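Local coordinates for uncharacterized protein (Pyrococcus horikoshii, PDB 1ZJJ) that binds magnesium and is probably a phosphatase of the haloacid dehalogenase superfamily, at residues 71-76 with 96-101; 146-151 with 169-174. One frame throughout, in Å; residues are numbered along the deposited sequence.

Contact 1 of 2, residues 71-76 with 96-101; sequences LATRLY and KEMQAL
OE1 of Glu-97 takes the NE of Arg-74 in a salt bridge of 2.8 Å that is nearly straight, the N-H...O angle being 164°. The oxygen lies at the edge of the guanidinium, close to its plane, while the carboxylate plane is turned 30° from that of the guanidinium. A chain extended through its first two torsions and then bent at chi3 brings the arginine NE round to this oxygen. The other carboxylate oxygen, OE2, rests against CB of Leu-71 at 3.6 Å, which leaves the acid between the charged group and Leu-71, one turn before the arginine on helix 69-80.

The arginine is also a knob in a hole of the facing helix, seated among Glu-97, Met-98, Ala-100 and Leu-101. Its CG touches Leu-101 CG at 3.8 Å, the two side chains running past each other in opposite directions, and its CD meets CB of Ala-100, also at 3.8 Å. Met-98, whose CB points away from helix 69-80, curls back through bends at chi2 and chi3 until its CE lies 3.8 Å from the Arg-74 CA. A leucine in place of Arg-74 would probably leave the buried carboxylate of Glu-97 without its positive partner.

Met-98 and Leu-101 reach further, to Ile-86 of strand 86-89. The helical segments run near-parallel, axes 9.0 Å apart at 23°, as the two helices of an alpha-beta-alpha unit whose strand, 86-89, edges the four-stranded parallel sheet, consistent with the cap domain of a HAD phosphatase.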
loop_
_atom_site.group_PDB
_atom_site.type_symbol
_atom_site.label_atom_id
_atom_site.label_comp_id
_atom_site.label_asym_id
_atom_site.label_seq_id
_atom_site.Cartn_x
_atom_site.Cartn_y
_atom_site.Cartn_z
ATOM N N LEU B 71 12.785 -0.263 18.737
ATOM C CA LEU B 71 13.943 -0.763 19.438
ATOM C C LEU B 71 14.203 -2.199 19.025
ATOM O O LEU B 71 15.334 -2.619 18.818
ATOM C CB LEU B 71 13.661 -0.695 20.939
ATOM C CG LEU B 71 14.644 -1.534 21.759
ATOM C CD1 LEU B 71 16.031 -0.892 21.840
ATOM C CD2 LEU B 71 14.185 -1.743 23.202
ATOM N N ALA B 72 13.152 -2.991 18.837
ATOM C CA ALA B 72 13.306 -4.362 18.359
ATOM C C ALA B 72 13.959 -4.381 16.972
ATOM O O ALA B 72 14.749 -5.277 16.660
ATOM C CB ALA B 72 11.938 -5.057 18.308
ATOM N N THR B 73 13.620 -3.397 16.143
ATOM C CA THR B 73 14.180 -3.310 14.799
ATOM C C THR B 73 15.686 -3.047 14.875
ATOM O O THR B 73 16.467 -3.701 14.189
ATOM C CB THR B 73 13.484 -2.195 13.974
ATOM O OG1 THR B 73 12.094 -2.516 13.818
ATOM C CG2 THR B 73 14.111 -2.070 12.597
ATOM N N ARG B 74 16.091 -2.092 15.710
ATOM C CA ARG B 74 17.511 -1.790 15.875
ATOM C C ARG B 74 18.249 -3.036 16.357
ATOM O O ARG B 74 19.297 -3.390 15.819
ATOM C CB ARG B 74 17.719 -0.650 16.884
ATOM C CG ARG B 74 19.156 -0.549 17.422
ATOM C CD ARG B 74 19.460 0.805 18.091
ATOM N NE ARG B 74 18.757 1.041 19.355
ATOM C CZ ARG B 74 19.033 0.432 20.509
ATOM N NH1 ARG B 74 20.005 -0.470 20.584
ATOM N NH2 ARG B 74 18.346 0.736 21.601
ATOM N N LEU B 75 17.698 -3.701 17.372
ATOM C CA LEU B 75 18.318 -4.907 17.921
ATOM C C LEU B 75 18.420 -6.023 16.879
ATOM O O LEU B 75 19.413 -6.757 16.834
ATOM C CB LEU B 75 17.536 -5.397 19.148
ATOM C CG LEU B 75 17.492 -4.427 20.340
ATOM C CD1 LEU B 75 16.643 -5.009 21.454
ATOM C CD2 LEU B 75 18.905 -4.159 20.841
ATOM N N TYR B 76 17.396 -6.152 16.043
ATOM C CA TYR B 76 17.411 -7.169 14.999
ATOM C C TYR B 76 18.533 -6.866 13.996
ATOM O O TYR B 76 19.327 -7.742 13.648
ATOM C CB TYR B 76 16.071 -7.200 14.257
ATOM C CG TYR B 76 16.099 -8.112 13.057
ATOM C CD1 TYR B 76 16.004 -9.498 13.206
ATOM C CD2 TYR B 76 16.310 -7.599 11.778
ATOM C CE1 TYR B 76 16.129 -10.346 12.107
ATOM C CE2 TYR B 76 16.437 -8.435 10.677
ATOM C CZ TYR B 76 16.348 -9.806 10.848
ATOM O OH TYR B 76 16.495 -10.629 9.756
ATOM N N LYS B 96 15.395 7.930 15.728
ATOM C CA LYS B 96 16.311 7.916 16.866
ATOM C C LYS B 96 16.978 6.555 17.053
ATOM O O LYS B 96 18.179 6.474 17.324
ATOM C CB LYS B 96 15.565 8.286 18.145
ATOM C CG LYS B 96 14.885 9.640 18.094
ATOM C CD LYS B 96 15.575 10.643 18.988
ATOM C CE LYS B 96 15.088 12.047 18.683
ATOM N NZ LYS B 96 14.966 12.877 19.912
ATOM N N GLU B 97 16.196 5.488 16.924
ATOM C CA GLU B 97 16.733 4.138 17.074
ATOM C C GLU B 97 17.734 3.829 15.966
ATOM O O GLU B 97 18.741 3.167 16.204
ATOM C CB GLU B 97 15.606 3.099 17.042
ATOM C CG GLU B 97 14.631 3.209 18.197
ATOM C CD GLU B 97 15.243 2.836 19.541
ATOM O OE1 GLU B 97 16.462 2.559 19.607
ATOM O OE2 GLU B 97 14.493 2.826 20.542
ATOM N N MET B 98 17.458 4.297 14.756
ATOM C CA MET B 98 18.369 4.043 13.647
ATOM C C MET B 98 19.641 4.876 13.814
ATOM O O MET B 98 20.737 4.424 13.481
ATOM C CB MET B 98 17.686 4.340 12.307
ATOM C CG MET B 98 16.506 3.408 11.989
ATOM S SD MET B 98 16.972 1.649 11.967
ATOM C CE MET B 98 16.625 1.183 13.676
ATOM N N GLN B 99 19.498 6.087 14.343
ATOM C CA GLN B 99 20.662 6.936 14.568
ATOM C C GLN B 99 21.565 6.252 15.591
ATOM O O GLN B 99 22.791 6.281 15.466
ATOM C CB GLN B 99 20.233 8.315 15.082
ATOM C CG GLN B 99 19.389 9.093 14.087
ATOM C CD GLN B 99 18.976 10.465 14.590
ATOM O OE1 GLN B 99 18.574 10.623 15.740
ATOM N NE2 GLN B 99 19.053 11.461 13.716
ATOM N N ALA B 100 20.949 5.621 16.589
ATOM C CA ALA B 100 21.683 4.920 17.633
ATOM C C ALA B 100 22.554 3.792 17.076
ATOM O O ALA B 100 23.582 3.454 17.663
ATOM C CB ALA B 100 20.712 4.368 18.662
ATOM N N LEU B 101 22.137 3.197 15.961
ATOM C CA LEU B 101 22.921 2.129 15.350
ATOM C C LEU B 101 24.262 2.703 14.910
ATOM O O LEU B 101 25.288 2.016 14.911
ATOM C CB LEU B 101 22.193 1.547 14.135
ATOM C CG LEU B 101 21.250 0.367 14.365
ATOM C CD1 LEU B 101 20.525 0.020 13.069
ATOM C CD2 LEU B 101 22.045 -0.824 14.867
#

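Contact 2 of 2, residues 146-151 with 169-174; sequences ATFIGT and SIIAAL
Strand 147-150 and helix 169-174 run nearly antiparallel, at 158° with axes 9.6 Å apart at their closest, and their backbones come nearest at Gly-150 and Ile-171, where the CA atoms are 6.4 Å from each other. Farther back along the strand, the wider space between Phe-148 and Leu-174 is bridged by the phenylalanine ring. With CG anti to the backbone N (chi1 179°), the ring extends toward the helix and leads with its far end: CZ lies 3.5 Å from Leu-174 CB, the two side chains meeting at a slant. The same carbon approaches the carbonyl O of Ile-171 at 3.6 Å, and this oxygen lies at the ring edge, near its plane. The CG2 branch of Ile-171 closes on CZ too, at 3.9 Å.

The other branch of Ile-171 serves the glycine. Its CG1 stands beside the backbone N and carries CD1 down to the strand, 3.5 Å from the Gly-150 CA. A CB on that residue would point at the helix and run into this methyl, so the close approach depends on the missing side chain. The side-chain packing is apolar and all the touching residues are buried.

The contact is the strand-to-helix half of a beta-alpha-beta crossover from strand 147-150 to its parallel neighbour 183-184, with strands 156-159 and 162-165 inserted before the helix. Phe-148 also packs on Ile-142 of helix 132-143, and Leu-174 on Leu-135 there. Ile-171 and Leu-174 both reach Val-124 of strand 121-124, which places helix 167-178 over one face of the four-stranded sheet, while Ser-169 and Ala-173 meet the second subunit.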
loop_
_atom_site.group_PDB
_atom_site.type_symbol
_atom_site.label_atom_id
_atom_site.label_comp_id
_atom_site.label_asym_id
_atom_site.label_seq_id
_atom_site.Cartn_x
_atom_site.Cartn_y
_atom_site.Cartn_z
ATOM N N ALA B 146 18.664 -3.035 -1.450
ATOM C CA ALA B 146 18.588 -2.653 -0.044
ATOM C C ALA B 146 17.627 -3.555 0.705
ATOM O O ALA B 146 16.609 -3.972 0.155
ATOM C CB ALA B 146 18.133 -1.212 0.083
ATOM N N THR B 147 17.945 -3.851 1.961
ATOM C CA THR B 147 17.075 -4.686 2.782
ATOM C C THR B 147 15.736 -3.957 2.954
ATOM O O THR B 147 15.700 -2.736 3.079
ATOM C CB THR B 147 17.685 -4.931 4.181
ATOM O OG1 THR B 147 19.069 -5.285 4.049
ATOM C CG2 THR B 147 16.950 -6.064 4.885
ATOM N N PHE B 148 14.644 -4.711 2.943
ATOM C CA PHE B 148 13.306 -4.154 3.106
ATOM C C PHE B 148 12.853 -4.621 4.492
ATOM O O PHE B 148 12.535 -5.795 4.684
ATOM C CB PHE B 148 12.395 -4.703 1.996
ATOM C CG PHE B 148 10.959 -4.227 2.050
ATOM C CD1 PHE B 148 10.545 -3.239 2.941
ATOM C CD2 PHE B 148 10.018 -4.776 1.179
ATOM C CE1 PHE B 148 9.205 -2.807 2.961
ATOM C CE2 PHE B 148 8.682 -4.353 1.190
ATOM C CZ PHE B 148 8.274 -3.371 2.078
ATOM N N ILE B 149 12.866 -3.700 5.452
ATOM C CA ILE B 149 12.485 -3.990 6.840
ATOM C C ILE B 149 11.264 -3.188 7.295
ATOM O O ILE B 149 11.235 -1.961 7.174
ATOM C CB ILE B 149 13.643 -3.654 7.808
ATOM C CG1 ILE B 149 14.901 -4.414 7.397
ATOM C CG2 ILE B 149 13.249 -4.004 9.247
ATOM C CD1 ILE B 149 16.183 -3.802 7.942
ATOM N N GLY B 150 10.265 -3.885 7.826
ATOM C CA GLY B 150 9.066 -3.221 8.309
ATOM C C GLY B 150 8.997 -3.340 9.820
ATOM O O GLY B 150 9.197 -4.424 10.353
ATOM N N THR B 151 8.719 -2.244 10.523
ATOM C CA THR B 151 8.666 -2.315 11.978
ATOM C C THR B 151 7.542 -3.196 12.512
ATOM O O THR B 151 7.742 -3.935 13.470
ATOM C CB THR B 151 8.540 -0.910 12.631
ATOM O OG1 THR B 151 7.334 -0.274 12.194
ATOM C CG2 THR B 151 9.741 -0.046 12.267
ATOM N N SER B 169 0.047 -0.810 6.213
ATOM C CA SER B 169 -0.546 -0.172 5.044
ATOM C C SER B 169 0.565 0.374 4.159
ATOM O O SER B 169 0.541 0.219 2.939
ATOM C CB SER B 169 -1.457 0.984 5.497
ATOM O OG SER B 169 -1.821 1.819 4.414
ATOM N N ILE B 170 1.537 1.020 4.792
ATOM C CA ILE B 170 2.661 1.604 4.071
ATOM C C ILE B 170 3.567 0.499 3.542
ATOM O O ILE B 170 4.011 0.534 2.390
ATOM C CB ILE B 170 3.458 2.549 4.993
ATOM C CG1 ILE B 170 2.515 3.623 5.534
ATOM C CG2 ILE B 170 4.620 3.187 4.228
ATOM C CD1 ILE B 170 3.139 4.580 6.533
ATOM N N ILE B 171 3.825 -0.494 4.388
ATOM C CA ILE B 171 4.667 -1.619 4.012
ATOM C C ILE B 171 4.058 -2.352 2.825
ATOM O O ILE B 171 4.774 -2.796 1.928
ATOM C CB ILE B 171 4.844 -2.604 5.201
ATOM C CG1 ILE B 171 5.727 -1.959 6.273
ATOM C CG2 ILE B 171 5.452 -3.918 4.723
ATOM C CD1 ILE B 171 5.676 -2.654 7.614
ATOM N N ALA B 172 2.733 -2.462 2.805
ATOM C CA ALA B 172 2.050 -3.150 1.717
ATOM C C ALA B 172 2.309 -2.462 0.384
ATOM O O ALA B 172 2.561 -3.126 -0.622
ATOM C CB ALA B 172 0.548 -3.214 1.994
ATOM N N ALA B 173 2.241 -1.134 0.376
ATOM C CA ALA B 173 2.487 -0.370 -0.844
ATOM C C ALA B 173 3.890 -0.654 -1.381
ATOM O O ALA B 173 4.072 -0.855 -2.579
ATOM C CB ALA B 173 2.327 1.118 -0.573
ATOM N N LEU B 174 4.879 -0.682 -0.491
ATOM C CA LEU B 174 6.257 -0.935 -0.902
ATOM C C LEU B 174 6.460 -2.375 -1.360
ATOM O O LEU B 174 7.284 -2.642 -2.236
ATOM C CB LEU B 174 7.213 -0.586 0.236
ATOM C CG LEU B 174 7.347 0.919 0.465
ATOM C CD1 LEU B 174 8.218 1.174 1.677
ATOM C CD2 LEU B 174 7.936 1.581 -0.789
#

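Contact 2 is core: every residue that touches is buried, and a strand meets a helix mainly through aromatic and aliphatic groups. Contact 1 is partly buried, joins two helices and adds a salt bridge to its hydrophobic packing. They share no helix or strand, yet both belong to the layers about the four-stranded parallel sheet. Helix 69-80 lies against strand 147-150 through Ile-149, on the face turned away from helix 167-178. There the contacts touch directly, Thr-73 CG2 lying 4.0 Å from Ile-149 CG2. The second subunit reaches contact 2 but not the segments of contact 1, and both contacts lie away from the magnesium site.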